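Local coordinates for DegV domain-containing protein Cgl2349/cg2579 (Corynebacterium glutamicum, PDB 3EGL) that binds long-chain fatty acids such as palmitate and may play a role in lipid transport or fatty acid metabolism, at residues E138-L143 with V256-V261; P207-I212 with S237-D242; D11-L16 with I29-M34; M111-M116 with D128-T133. One frame throughout, in Å; residues are numbered along the deposited sequence.

Contact 1 (E138-L143 with V256-V261). With PLM (palmitic acid), chain D.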
loop_
_atom_site.group_PDB
_atom_site.type_symbol
_atom_site.label_atom_id
_atom_site.label_comp_id
_atom_site.label_asym_id
_atom_site.label_seq_id
_atom_site.Cartn_x
_atom_site.Cartn_y
_atom_site.Cartn_z
ATOM N N GLU A 138 3.322 0.371 -9.291
ATOM C CA GLU A 138 3.074 -1.049 -9.392
ATOM C C GLU A 138 3.392 -1.631 -8.038
ATOM O O GLU A 138 4.192 -1.091 -7.293
ATOM C CB GLU A 138 3.967 -1.711 -10.447
ATOM C CG GLU A 138 3.901 -1.142 -11.884
ATOM C CD GLU A 138 2.614 -1.498 -12.619
ATOM O OE1 GLU A 138 1.863 -2.339 -12.093
ATOM O OE2 GLU A 138 2.349 -0.937 -13.713
ATOM N N THR A 139 2.766 -2.761 -7.737
ATOM C CA THR A 139 2.997 -3.471 -6.478
ATOM C C THR A 139 3.135 -4.951 -6.797
ATOM O O THR A 139 2.192 -5.579 -7.315
ATOM C CB THR A 139 1.834 -3.201 -5.449
ATOM O OG1 THR A 139 1.808 -1.803 -5.116
ATOM C CG2 THR A 139 1.998 -4.001 -4.152
ATOM N N TRP A 140 4.311 -5.491 -6.482
ATOM C CA TRP A 140 4.559 -6.920 -6.570
ATOM C C TRP A 140 4.830 -7.493 -5.186
ATOM O O TRP A 140 5.322 -6.780 -4.309
ATOM C CB TRP A 140 5.771 -7.227 -7.456
ATOM C CG TRP A 140 5.654 -6.850 -8.901
ATOM C CD1 TRP A 140 5.104 -7.595 -9.881
ATOM C CD2 TRP A 140 6.146 -5.644 -9.543
ATOM N NE1 TRP A 140 5.222 -6.955 -11.094
ATOM C CE2 TRP A 140 5.856 -5.759 -10.922
ATOM C CE3 TRP A 140 6.814 -4.494 -9.090
ATOM C CZ2 TRP A 140 6.205 -4.770 -11.863
ATOM C CZ3 TRP A 140 7.168 -3.511 -10.038
ATOM C CH2 TRP A 140 6.841 -3.660 -11.402
ATOM N N ILE A 141 4.512 -8.776 -4.990
ATOM C CA ILE A 141 4.788 -9.462 -3.710
ATOM C C ILE A 141 5.343 -10.843 -3.988
ATOM O O ILE A 141 4.800 -11.609 -4.806
ATOM C CB ILE A 141 3.520 -9.652 -2.819
ATOM C CG1 ILE A 141 2.649 -8.409 -2.831
ATOM C CG2 ILE A 141 3.885 -9.990 -1.322
ATOM C CD1 ILE A 141 1.237 -8.717 -2.353
ATOM N N TYR A 142 6.455 -11.121 -3.316
ATOM C CA TYR A 142 7.056 -12.431 -3.258
ATOM C C TYR A 142 6.529 -13.095 -2.006
ATOM O O TYR A 142 6.627 -12.534 -0.881
ATOM C CB TYR A 142 8.587 -12.355 -3.151
ATOM C CG TYR A 142 9.226 -13.674 -2.722
ATOM C CD1 TYR A 142 9.319 -14.760 -3.616
ATOM C CD2 TYR A 142 9.703 -13.855 -1.415
ATOM C CE1 TYR A 142 9.890 -15.982 -3.230
ATOM C CE2 TYR A 142 10.276 -15.092 -1.008
ATOM C CZ TYR A 142 10.358 -16.139 -1.930
ATOM O OH TYR A 142 10.917 -17.326 -1.561
ATOM N N LEU A 143 5.983 -14.294 -2.211
ATOM C CA LEU A 143 5.517 -15.123 -1.122
ATOM C C LEU A 143 6.466 -16.274 -0.936
ATOM O O LEU A 143 6.766 -17.029 -1.861
ATOM C CB LEU A 143 4.073 -15.609 -1.374
ATOM C CG LEU A 143 3.167 -14.390 -1.582
ATOM C CD1 LEU A 143 1.815 -14.768 -2.143
ATOM C CD2 LEU A 143 3.014 -13.579 -0.296
ATOM N N VAL A 256 8.302 -10.641 0.840
ATOM C CA VAL A 256 8.973 -9.451 0.402
ATOM C C VAL A 256 8.147 -8.735 -0.693
ATOM O O VAL A 256 7.815 -9.335 -1.719
ATOM C CB VAL A 256 10.396 -9.776 -0.126
ATOM C CG1 VAL A 256 11.106 -8.497 -0.538
ATOM C CG2 VAL A 256 11.216 -10.526 0.953
ATOM N N SER A 257 7.797 -7.469 -0.451
ATOM C CA SER A 257 7.028 -6.678 -1.403
ATOM C C SER A 257 7.926 -5.609 -2.076
ATOM O O SER A 257 8.880 -5.088 -1.470
ATOM C CB SER A 257 5.827 -6.000 -0.698
ATOM O OG SER A 257 6.244 -5.060 0.309
ATOM N N VAL A 258 7.601 -5.291 -3.332
ATOM C CA VAL A 258 8.240 -4.198 -4.041
ATOM C C VAL A 258 7.137 -3.232 -4.466
ATOM O O VAL A 258 6.273 -3.590 -5.256
ATOM C CB VAL A 258 9.005 -4.705 -5.284
ATOM C CG1 VAL A 258 9.461 -3.524 -6.191
ATOM C CG2 VAL A 258 10.204 -5.514 -4.864
ATOM N N SER A 259 7.146 -2.022 -3.899
ATOM C CA SER A 259 6.214 -0.960 -4.319
ATOM C C SER A 259 7.047 0.021 -5.104
ATOM O O SER A 259 8.084 0.509 -4.613
ATOM C CB SER A 259 5.583 -0.265 -3.122
ATOM O OG SER A 259 5.087 -1.197 -2.150
ATOM N N ALA A 260 6.635 0.284 -6.339
ATOM C CA ALA A 260 7.440 1.116 -7.211
ATOM C C ALA A 260 6.619 2.234 -7.799
ATOM O O ALA A 260 5.457 2.027 -8.154
ATOM C CB ALA A 260 8.037 0.267 -8.328
ATOM N N VAL A 261 7.213 3.411 -7.920
ATOM C CA VAL A 261 6.567 4.512 -8.643
ATOM C C VAL A 261 7.425 4.852 -9.836
ATOM O O VAL A 261 8.614 5.073 -9.670
ATOM C CB VAL A 261 6.429 5.779 -7.745
ATOM C CG1 VAL A 261 5.729 6.951 -8.534
ATOM C CG2 VAL A 261 5.691 5.430 -6.399
HETATM C C1 PLM D . -9.010 -6.405 6.368
HETATM O O1 PLM D . -9.791 -5.904 5.540
HETATM O O2 PLM D . -9.369 -7.434 6.963
HETATM C C2 PLM D . -7.651 -5.837 6.649
HETATM C C3 PLM D . -6.810 -5.953 5.380
HETATM C C4 PLM D . -6.251 -7.319 5.074
HETATM C C5 PLM D . -5.885 -7.287 3.592
HETATM C C6 PLM D . -5.145 -8.523 3.148
HETATM C C7 PLM D . -4.874 -8.412 1.664
HETATM C C8 PLM D . -3.784 -9.364 1.150
HETATM C C9 PLM D . -2.397 -8.869 1.565
HETATM C CA PLM D . -1.281 -9.400 0.654
HETATM C CB PLM D . 0.097 -9.321 1.299
HETATM C CC PLM D . 0.600 -7.920 1.679
HETATM C CD PLM D . 1.394 -7.302 0.540
HETATM C CE PLM D . 2.423 -6.293 1.010
HETATM C CF PLM D . 2.041 -4.875 0.574
HETATM C CG PLM D . 2.683 -4.424 -0.737
HETATM O O HOH W 1 2.515 -0.954 -2.873
#

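Contact 2 (P207-I212 with S237-D242)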
loop_
_atom_site.group_PDB
_atom_site.type_symbol
_atom_site.label_atom_id
_atom_site.label_comp_id
_atom_site.label_asym_id
_atom_site.label_seq_id
_atom_site.Cartn_x
_atom_site.Cartn_y
_atom_site.Cartn_z
ATOM N N PRO A 207 14.637 6.277 -14.137
ATOM C CA PRO A 207 14.768 6.090 -12.691
ATOM C C PRO A 207 13.421 5.834 -12.035
ATOM O O PRO A 207 12.412 6.369 -12.449
ATOM C CB PRO A 207 15.314 7.436 -12.213
ATOM C CG PRO A 207 15.105 8.388 -13.392
ATOM C CD PRO A 207 15.305 7.519 -14.568
ATOM N N VAL A 208 13.438 5.006 -11.009
ATOM C CA VAL A 208 12.254 4.532 -10.366
ATOM C C VAL A 208 12.379 4.875 -8.894
ATOM O O VAL A 208 13.469 4.917 -8.342
ATOM C CB VAL A 208 12.194 2.989 -10.465
ATOM C CG1 VAL A 208 10.837 2.464 -9.976
ATOM C CG2 VAL A 208 12.462 2.521 -11.897
ATOM N N PHE A 209 11.266 5.083 -8.223
ATOM C CA PHE A 209 11.329 5.102 -6.772
ATOM C C PHE A 209 10.818 3.759 -6.197
ATOM O O PHE A 209 9.735 3.316 -6.554
ATOM C CB PHE A 209 10.572 6.308 -6.221
ATOM C CG PHE A 209 10.267 6.218 -4.754
ATOM C CD1 PHE A 209 11.176 6.681 -3.812
ATOM C CD2 PHE A 209 9.071 5.666 -4.311
ATOM C CE1 PHE A 209 10.886 6.614 -2.446
ATOM C CE2 PHE A 209 8.785 5.584 -2.943
ATOM C CZ PHE A 209 9.710 6.059 -2.010
ATOM N N ILE A 210 11.579 3.143 -5.290
ATOM C CA ILE A 210 11.246 1.817 -4.793
ATOM C C ILE A 210 11.193 1.678 -3.279
ATOM O O ILE A 210 12.125 2.038 -2.554
ATOM C CB ILE A 210 12.299 0.750 -5.254
ATOM C CG1 ILE A 210 12.412 0.683 -6.767
ATOM C CG2 ILE A 210 11.933 -0.646 -4.707
ATOM C CD1 ILE A 210 11.308 -0.132 -7.418
ATOM N N ALA A 211 10.134 1.042 -2.808
ATOM C CA ALA A 211 10.015 0.738 -1.397
ATOM C C ALA A 211 9.948 -0.774 -1.251
ATOM O O ALA A 211 9.046 -1.442 -1.802
ATOM C CB ALA A 211 8.791 1.412 -0.809
ATOM N N ILE A 212 10.904 -1.332 -0.519
ATOM C CA ILE A 212 10.913 -2.765 -0.376
ATOM C C ILE A 212 10.409 -3.101 0.993
ATOM O O ILE A 212 10.955 -2.615 1.990
ATOM C CB ILE A 212 12.306 -3.340 -0.593
ATOM C CG1 ILE A 212 12.653 -3.246 -2.080
ATOM C CG2 ILE A 212 12.368 -4.817 -0.125
ATOM C CD1 ILE A 212 14.163 -3.232 -2.346
ATOM N N SER A 237 15.771 5.467 -6.415
ATOM C CA SER A 237 15.986 5.497 -4.962
ATOM C C SER A 237 15.301 4.356 -4.258
ATOM O O SER A 237 14.300 3.835 -4.746
ATOM C CB SER A 237 15.616 6.839 -4.333
ATOM O OG SER A 237 14.406 7.315 -4.849
ATOM N N PHE A 238 15.864 3.961 -3.117
ATOM C CA PHE A 238 15.412 2.760 -2.442
ATOM C C PHE A 238 15.124 3.001 -0.990
ATOM O O PHE A 238 15.945 3.495 -0.255
ATOM C CB PHE A 238 16.400 1.608 -2.634
ATOM C CG PHE A 238 16.602 1.234 -4.082
ATOM C CD1 PHE A 238 15.994 0.080 -4.610
ATOM C CD2 PHE A 238 17.382 2.046 -4.925
ATOM C CE1 PHE A 238 16.173 -0.259 -5.961
ATOM C CE2 PHE A 238 17.561 1.723 -6.276
ATOM C CZ PHE A 238 16.967 0.574 -6.800
HETATM N N MSE A 239 13.947 2.589 -0.581
HETATM C CA MSE A 239 13.519 2.746 0.770
HETATM C C MSE A 239 13.137 1.358 1.347
HETATM O O MSE A 239 12.633 0.497 0.640
HETATM C CB MSE A 239 12.341 3.698 0.704
HETATM C CG MSE A 239 11.655 3.915 1.963
HETATM SE SE MSE A 239 10.259 5.149 1.670
HETATM C CE MSE A 239 9.916 5.389 3.530
ATOM N N SER A 240 13.409 1.131 2.619
ATOM C CA SER A 240 13.006 -0.106 3.293
ATOM C C SER A 240 11.785 0.139 4.155
ATOM O O SER A 240 11.749 1.131 4.851
ATOM C CB SER A 240 14.105 -0.551 4.238
ATOM O OG SER A 240 15.192 -1.029 3.492
ATOM N N VAL A 241 10.803 -0.765 4.128
ATOM C CA VAL A 241 9.672 -0.696 5.052
ATOM C C VAL A 241 9.358 -2.076 5.601
ATOM O O VAL A 241 9.778 -3.107 5.068
ATOM C CB VAL A 241 8.396 -0.043 4.430
ATOM C CG1 VAL A 241 8.644 1.385 4.041
ATOM C CG2 VAL A 241 7.865 -0.844 3.231
ATOM N N ASP A 242 8.651 -2.083 6.716
ATOM C CA ASP A 242 8.133 -3.300 7.286
ATOM C C ASP A 242 6.738 -3.424 6.795
ATOM O O ASP A 242 5.989 -2.433 6.770
ATOM C CB ASP A 242 8.078 -3.178 8.793
ATOM C CG ASP A 242 9.442 -3.135 9.407
ATOM O OD1 ASP A 242 10.364 -3.814 8.893
ATOM O OD2 ASP A 242 9.587 -2.439 10.428
#

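Contact 3 (D11-L16 with I29-M34)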
loop_
_atom_site.group_PDB
_atom_site.type_symbol
_atom_site.label_atom_id
_atom_site.label_comp_id
_atom_site.label_asym_id
_atom_site.label_seq_id
_atom_site.Cartn_x
_atom_site.Cartn_y
_atom_site.Cartn_z
ATOM N N ASP A 11 -4.214 4.315 6.426
ATOM C CA ASP A 11 -4.323 3.265 7.405
ATOM C C ASP A 11 -2.954 2.555 7.466
ATOM O O ASP A 11 -2.016 2.934 6.720
ATOM C CB ASP A 11 -5.514 2.351 7.108
ATOM C CG ASP A 11 -5.415 1.642 5.740
ATOM O OD1 ASP A 11 -4.516 0.774 5.616
ATOM O OD2 ASP A 11 -6.253 1.915 4.812
ATOM N N SER A 12 -2.830 1.568 8.355
ATOM C CA SER A 12 -1.540 0.925 8.597
ATOM C C SER A 12 -1.068 0.118 7.371
ATOM O O SER A 12 0.131 -0.063 7.182
ATOM C CB SER A 12 -1.598 0.036 9.845
ATOM O OG SER A 12 -2.513 -1.006 9.557
ATOM N N SER A 13 -2.008 -0.350 6.547
ATOM C CA SER A 13 -1.632 -1.066 5.333
ATOM C C SER A 13 -0.739 -0.261 4.370
ATOM O O SER A 13 -0.082 -0.870 3.515
ATOM C CB SER A 13 -2.839 -1.617 4.558
ATOM O OG SER A 13 -3.561 -0.566 3.958
ATOM N N ALA A 14 -0.712 1.074 4.476
ATOM C CA ALA A 14 0.214 1.831 3.625
ATOM C C ALA A 14 1.698 1.512 3.910
ATOM O O ALA A 14 2.557 1.866 3.101
ATOM C CB ALA A 14 -0.032 3.371 3.711
ATOM N N CYS A 15 1.987 0.941 5.084
ATOM C CA CYS A 15 3.357 0.605 5.509
ATOM C C CYS A 15 4.342 1.762 5.734
ATOM O O CYS A 15 5.560 1.547 5.652
ATOM C CB CYS A 15 4.013 -0.405 4.549
ATOM S SG CYS A 15 3.084 -1.946 4.426
ATOM N N LEU A 16 3.856 2.964 6.001
ATOM C CA LEU A 16 4.794 4.044 6.181
ATOM C C LEU A 16 5.569 3.759 7.441
ATOM O O LEU A 16 4.991 3.357 8.442
ATOM C CB LEU A 16 4.103 5.388 6.329
ATOM C CG LEU A 16 3.498 5.970 5.063
ATOM C CD1 LEU A 16 2.613 7.139 5.502
ATOM C CD2 LEU A 16 4.576 6.420 4.080
ATOM N N ILE A 29 -4.131 5.329 10.787
ATOM C CA ILE A 29 -5.112 4.555 11.576
ATOM C C ILE A 29 -4.845 3.090 11.384
ATOM O O ILE A 29 -4.812 2.620 10.241
ATOM C CB ILE A 29 -6.591 4.775 11.119
ATOM C CG1 ILE A 29 -6.828 6.209 10.744
ATOM C CG2 ILE A 29 -7.588 4.352 12.247
ATOM C CD1 ILE A 29 -8.086 6.347 9.984
ATOM N N ASN A 30 -4.700 2.358 12.472
ATOM C CA ASN A 30 -4.418 0.918 12.388
ATOM C C ASN A 30 -5.605 0.023 12.022
ATOM O O ASN A 30 -6.655 0.084 12.675
ATOM C CB ASN A 30 -3.814 0.428 13.711
ATOM C CG ASN A 30 -2.430 1.006 13.958
ATOM O OD1 ASN A 30 -1.758 1.466 13.033
ATOM N ND2 ASN A 30 -2.008 1.017 15.212
ATOM N N LEU A 31 -5.418 -0.838 11.023
ATOM C CA LEU A 31 -6.358 -1.957 10.774
ATOM C C LEU A 31 -6.312 -2.945 11.965
ATOM O O LEU A 31 -5.427 -2.843 12.810
ATOM C CB LEU A 31 -5.990 -2.678 9.481
ATOM C CG LEU A 31 -5.918 -1.782 8.248
ATOM C CD1 LEU A 31 -5.352 -2.508 6.971
ATOM C CD2 LEU A 31 -7.307 -1.196 8.032
ATOM N N HIS A 32 -7.245 -3.896 12.029
ATOM C CA HIS A 32 -7.343 -4.800 13.196
ATOM C C HIS A 32 -6.770 -6.198 12.995
ATOM O O HIS A 32 -7.006 -6.861 11.969
ATOM C CB HIS A 32 -8.797 -4.911 13.662
ATOM C CG HIS A 32 -9.432 -3.582 13.897
ATOM N ND1 HIS A 32 -9.140 -2.810 15.002
ATOM C CD2 HIS A 32 -10.278 -2.848 13.139
ATOM C CE1 HIS A 32 -9.800 -1.670 14.930
ATOM N NE2 HIS A 32 -10.511 -1.679 13.819
ATOM N N VAL A 33 -6.030 -6.639 14.005
ATOM C CA VAL A 33 -5.605 -8.022 14.119
ATOM C C VAL A 33 -6.266 -8.640 15.354
ATOM O O VAL A 33 -6.075 -8.165 16.469
ATOM C CB VAL A 33 -4.058 -8.151 14.182
ATOM C CG1 VAL A 33 -3.653 -9.572 14.543
ATOM C CG2 VAL A 33 -3.451 -7.800 12.851
HETATM N N MSE A 34 -7.073 -9.677 15.146
HETATM C CA MSE A 34 -7.667 -10.409 16.272
HETATM C C MSE A 34 -6.924 -11.719 16.483
HETATM O O MSE A 34 -6.862 -12.572 15.601
HETATM C CB MSE A 34 -9.154 -10.660 16.084
HETATM C CG MSE A 34 -9.987 -9.399 16.037
HETATM SE SE MSE A 34 -10.444 -8.938 14.166
HETATM C CE MSE A 34 -12.207 -9.810 14.171
#

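Contact 4 (M111-M116 with D128-T133)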
loop_
_atom_site.group_PDB
_atom_site.type_symbol
_atom_site.label_atom_id
_atom_site.label_comp_id
_atom_site.label_asym_id
_atom_site.label_seq_id
_atom_site.Cartn_x
_atom_site.Cartn_y
_atom_site.Cartn_z
HETATM N N MSE A 111 2.711 10.516 0.785
HETATM C CA MSE A 111 3.866 11.409 1.023
HETATM C C MSE A 111 3.879 12.549 -0.004
HETATM O O MSE A 111 4.144 13.698 0.333
HETATM C CB MSE A 111 5.191 10.628 0.973
HETATM C CG MSE A 111 5.336 9.543 2.063
HETATM SE SE MSE A 111 6.712 8.228 1.567
HETATM C CE MSE A 111 8.218 9.238 2.065
ATOM N N ALA A 112 3.567 12.237 -1.257
ATOM C CA ALA A 112 3.483 13.291 -2.273
ATOM C C ALA A 112 2.341 14.277 -1.929
ATOM O O ALA A 112 2.499 15.494 -1.989
ATOM C CB ALA A 112 3.331 12.675 -3.694
ATOM N N ALA A 113 1.219 13.748 -1.487
ATOM C CA ALA A 113 0.108 14.598 -1.081
ATOM C C ALA A 113 0.438 15.457 0.150
ATOM O O ALA A 113 0.182 16.679 0.138
ATOM C CB ALA A 113 -1.152 13.738 -0.858
ATOM N N ALA A 114 1.005 14.854 1.199
ATOM C CA ALA A 114 1.517 15.616 2.384
ATOM C C ALA A 114 2.520 16.706 2.055
ATOM O O ALA A 114 2.469 17.814 2.622
ATOM C CB ALA A 114 2.144 14.680 3.410
ATOM N N ARG A 115 3.420 16.429 1.123
ATOM C CA ARG A 115 4.404 17.455 0.761
ATOM C C ARG A 115 3.761 18.656 0.062
ATOM O O ARG A 115 4.100 19.799 0.282
ATOM C CB ARG A 115 5.542 16.857 -0.089
ATOM C CG ARG A 115 6.717 17.808 -0.288
ATOM C CD ARG A 115 7.316 18.304 1.019
ATOM N NE ARG A 115 8.310 19.345 0.788
ATOM C CZ ARG A 115 8.022 20.648 0.686
ATOM N NH1 ARG A 115 8.997 21.534 0.470
ATOM N NH2 ARG A 115 6.755 21.072 0.782
HETATM N N MSE A 116 2.842 18.370 -0.827
HETATM C CA MSE A 116 2.066 19.388 -1.462
HETATM C C MSE A 116 1.184 20.149 -0.455
HETATM O O MSE A 116 1.086 21.379 -0.507
HETATM C CB MSE A 116 1.205 18.670 -2.453
HETATM C CG MSE A 116 0.918 19.457 -3.633
HETATM SE SE MSE A 116 2.372 19.699 -4.863
HETATM C CE MSE A 116 4.053 18.905 -4.119
ATOM N N ASP A 128 -5.196 15.267 -6.713
ATOM C CA ASP A 128 -4.639 14.943 -8.015
ATOM C C ASP A 128 -3.216 14.368 -7.967
ATOM O O ASP A 128 -2.897 13.492 -8.750
ATOM C CB ASP A 128 -4.656 16.168 -8.939
ATOM C CG ASP A 128 -6.046 16.608 -9.269
ATOM O OD1 ASP A 128 -6.911 15.733 -9.486
ATOM O OD2 ASP A 128 -6.280 17.839 -9.310
ATOM N N ILE A 129 -2.371 14.886 -7.073
ATOM C CA ILE A 129 -0.994 14.413 -6.920
ATOM C C ILE A 129 -1.014 12.947 -6.473
ATOM O O ILE A 129 -0.335 12.085 -7.075
ATOM C CB ILE A 129 -0.216 15.308 -5.909
ATOM C CG1 ILE A 129 -0.021 16.703 -6.505
ATOM C CG2 ILE A 129 1.150 14.760 -5.597
ATOM C CD1 ILE A 129 0.718 16.697 -7.854
ATOM N N ALA A 130 -1.819 12.672 -5.444
ATOM C CA ALA A 130 -1.999 11.313 -4.953
ATOM C C ALA A 130 -2.499 10.342 -6.061
ATOM O O ALA A 130 -1.939 9.273 -6.264
ATOM C CB ALA A 130 -2.952 11.319 -3.712
ATOM N N VAL A 131 -3.523 10.742 -6.804
ATOM C CA VAL A 131 -4.044 9.911 -7.883
ATOM C C VAL A 131 -2.982 9.648 -8.970
ATOM O O VAL A 131 -2.863 8.526 -9.514
ATOM C CB VAL A 131 -5.326 10.564 -8.476
ATOM C CG1 VAL A 131 -5.725 9.970 -9.856
ATOM C CG2 VAL A 131 -6.424 10.424 -7.462
ATOM N N ASP A 132 -2.217 10.685 -9.289
ATOM C CA ASP A 132 -1.213 10.547 -10.317
ATOM C C ASP A 132 -0.053 9.631 -9.839
ATOM O O ASP A 132 0.457 8.806 -10.603
ATOM C CB ASP A 132 -0.713 11.907 -10.761
ATOM C CG ASP A 132 0.150 11.816 -12.003
ATOM O OD1 ASP A 132 -0.396 11.490 -13.092
ATOM O OD2 ASP A 132 1.372 12.049 -11.899
ATOM N N THR A 133 0.321 9.728 -8.567
ATOM C CA THR A 133 1.358 8.859 -8.058
ATOM C C THR A 133 0.900 7.391 -8.170
ATOM O O THR A 133 1.685 6.528 -8.582
ATOM C CB THR A 133 1.731 9.183 -6.580
ATOM O OG1 THR A 133 2.303 10.495 -6.501
ATOM C CG2 THR A 133 2.752 8.187 -6.078
#

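Contact 1 (E138-L143 with V256-V261)
Trp140 and Val258 form the middle hydrogen-bonded pair of two antiparallel strands, with Trp140 N to Val258 O at 3.0 Å and Val258 N to Trp140 O at 2.9 Å. Glu138 with Ala260 and Tyr142 with Val256 repeat this pair of hydrogen bonds two residues to either side. Between them, in the non-hydrogen-bonded pairs, CA-H...O contacts fill in, such as Ser257 CA to Trp140 O at 3.4 Å. A water bridges Thr139 OG1 and Ser259 OG across one of these pairs. On the Trp140 face the packing is apolar. CG of Trp140 stands beside the backbone N (chi1 -64°), which brings CE3 to Val258 CG1 at 4.0 Å, while Ala260 CB meets the ring at its edge. Glu138 CB lies over one face of the indole, toward its rim, and the carboxylate turns away to salt bridges with Arg173 and Arg202. The other face of the sheet, with Thr139, Ile141 and Ser257, meets the tail of palmitate: Ile141 CD1 presses on PLM CD at 3.2 Å, and Thr139 CG2 and Ser257 CB both reach PLM CG at 3.5 Å. Ten buried residues thus make the middle of a mixed sheet, whose Thr139 face lines the tail end of the DegV fatty acid site and probably closes it there.

Contact 2 (P207-I212 with S237-D242)
Met239 N gives the shortest bond between the strands, 2.7 Å to Ile210 O. The same carbonyl also takes a CA-H...O contact from Phe238 CA at 3.4 Å. Further bonds alternate in the parallel pattern, every second residue bonding to the two that flank its opposite number, as Ile210 does with Ser237 and Met239: Ile210 N reaches back to Ser237 O, Ile212 N binds Met239 O at 2.8 Å, and Val241 N reaches Ile212 O at 2.8 Å, although that donor is tilted 31° from the carbonyl plane. The bond from Ser237 N to Val208 O is the longest and most bent of the set, where the pairing begins. The two segments, with helix 224-231 between them in the chain, make a beta-alpha-beta crossover; strand 237-242 is the outermost strand of its sheet, and the helix covers the face that carries Ile210, Ile212 and Phe238. On that face Ile210 and Phe238 run alongside each other from neighbouring strands, with Ile210 CB 3.8 Å from Phe238 CD1. Ile212 CD1 comes to the edge of the same ring, and Leu228 of the helix touches both Ile212 and Phe238. The other face carries a Met-aromatic contact. The selenomethionine at Met239 is extended throughout, CG opposite the backbone N (chi1 175°), and its SE approaches the edge of the Phe209 ring, 3.8 Å from CZ. Ser237 OG sits at the same ring's edge, 3.5 Å from Phe209 CD1. Ala211 and Met239 also pack here on Met104 of helix 104-116, and Pro17 touches Met239 and Val241.

Contact 3 (D11-L16 with I29-M34)
Ser12 receives the N-H of Leu31 on its hydroxyl, with Leu31 N 3.3 Å from Ser12 OG and an angle of 160° at the hydrogen. A chi1 of 65° sets OG between the backbone N and the carbonyl carbon, where it meets both Leu31 and a second partner, Asp244 OD2. The return bond, Ser12 N to Ile29 O at 2.9 Å, is weak and bent to 123°; the same carbonyl also takes a CA-H...O contact from Asp11 CA. Asp11 also acts within its own turn: OD1 takes a weak bond from Ser13 N at 2.9 Å, an Asx-turn geometry, while OD2 is held by His70 ND1 and Ile71 N. Leu31 packs against this polar frame. Its CD1 touches Asp11 OD1 and Ser13 CB, each at 3.6 Å, CD2 lies against Asp11 CB, and CG rests near Ser12 OG. At the outer side the amide of Asn30 leans back to put OD1 3.5 Å from Ser12 CB. The parallel pairing stops at Asp11 and Ile29, as segment 11-16 then turns into a 3-10 segment at Ser12-Ala14. The Leu31 side chain is about 4 Å from the bound palmitic acid and near Thr42 and Ser76, which bind it, consistent with this strand-end loop forming part of the wall of the fatty acid site.

Contact 4 (M111-M116 with D128-T133)
Ala112 and Ile129 make the closest approach between two antiparallel helical segments, Ala112 CB to Ile129 CG2 at 3.6 Å. CG2 of Ile129 points away from its own backbone N and lies over the Ala112 backbone, near the Ala113 N. Thr133, one turn further along the same helix, adds OG1 at 3.7 Å from Ala112 CB. Deeper, the methyls of Ala113 and Ala130 face each other, CB to CB at 4.2 Å, and these small side chains let the axes of the two segments come within 8.2 Å at an angle of 155° between their directions. No hydrogen bond crosses between the segments. The outer end is looser: Met116, a selenomethionine, bends twice along its side chain and crosses Ile129 at about a right angle, bringing its CG 4.1 Å and SE 4.2 Å from Ile129 CG1. The tight Ala112-Ile129 touch thus sits at the border, with Ala113, Ala130 and Thr133 buried beneath it and Met116, which also touches Ala121, at the more open end. Inward, Ala113 and Ala130 both rest on Leu67 of strand 66-69, and Ala130 also on Leu69, so the paired helices 104-116 and 123-133 lie together against the sheet of that strand.

Contacts 1 and 2 belong to one mixed sheet, since strands 255-261 and 209-215 are neighbours joined by probable backbone bonds such as Ser259 O to Ala211 N; contact 1, alone buried throughout, is its antiparallel interior, and contact 2 the parallel edge. Contacts 3 and 4, like contact 2, are partly buried. Contact 3 lies in the other sheet, where pairing gives way to side-chain polar bonds. Contact 4 is side-chain packing of helices, mostly apolar, with no hydrogen bond across it. The palmitate ties contacts 1 and 3 together, although their nearest atoms are about 6 Å apart. Helix 104-116 stands between the sheets: Leu16 of contact 3 packs on Met111 of contact 4, whose Thr133 meets Val261 of contact 1.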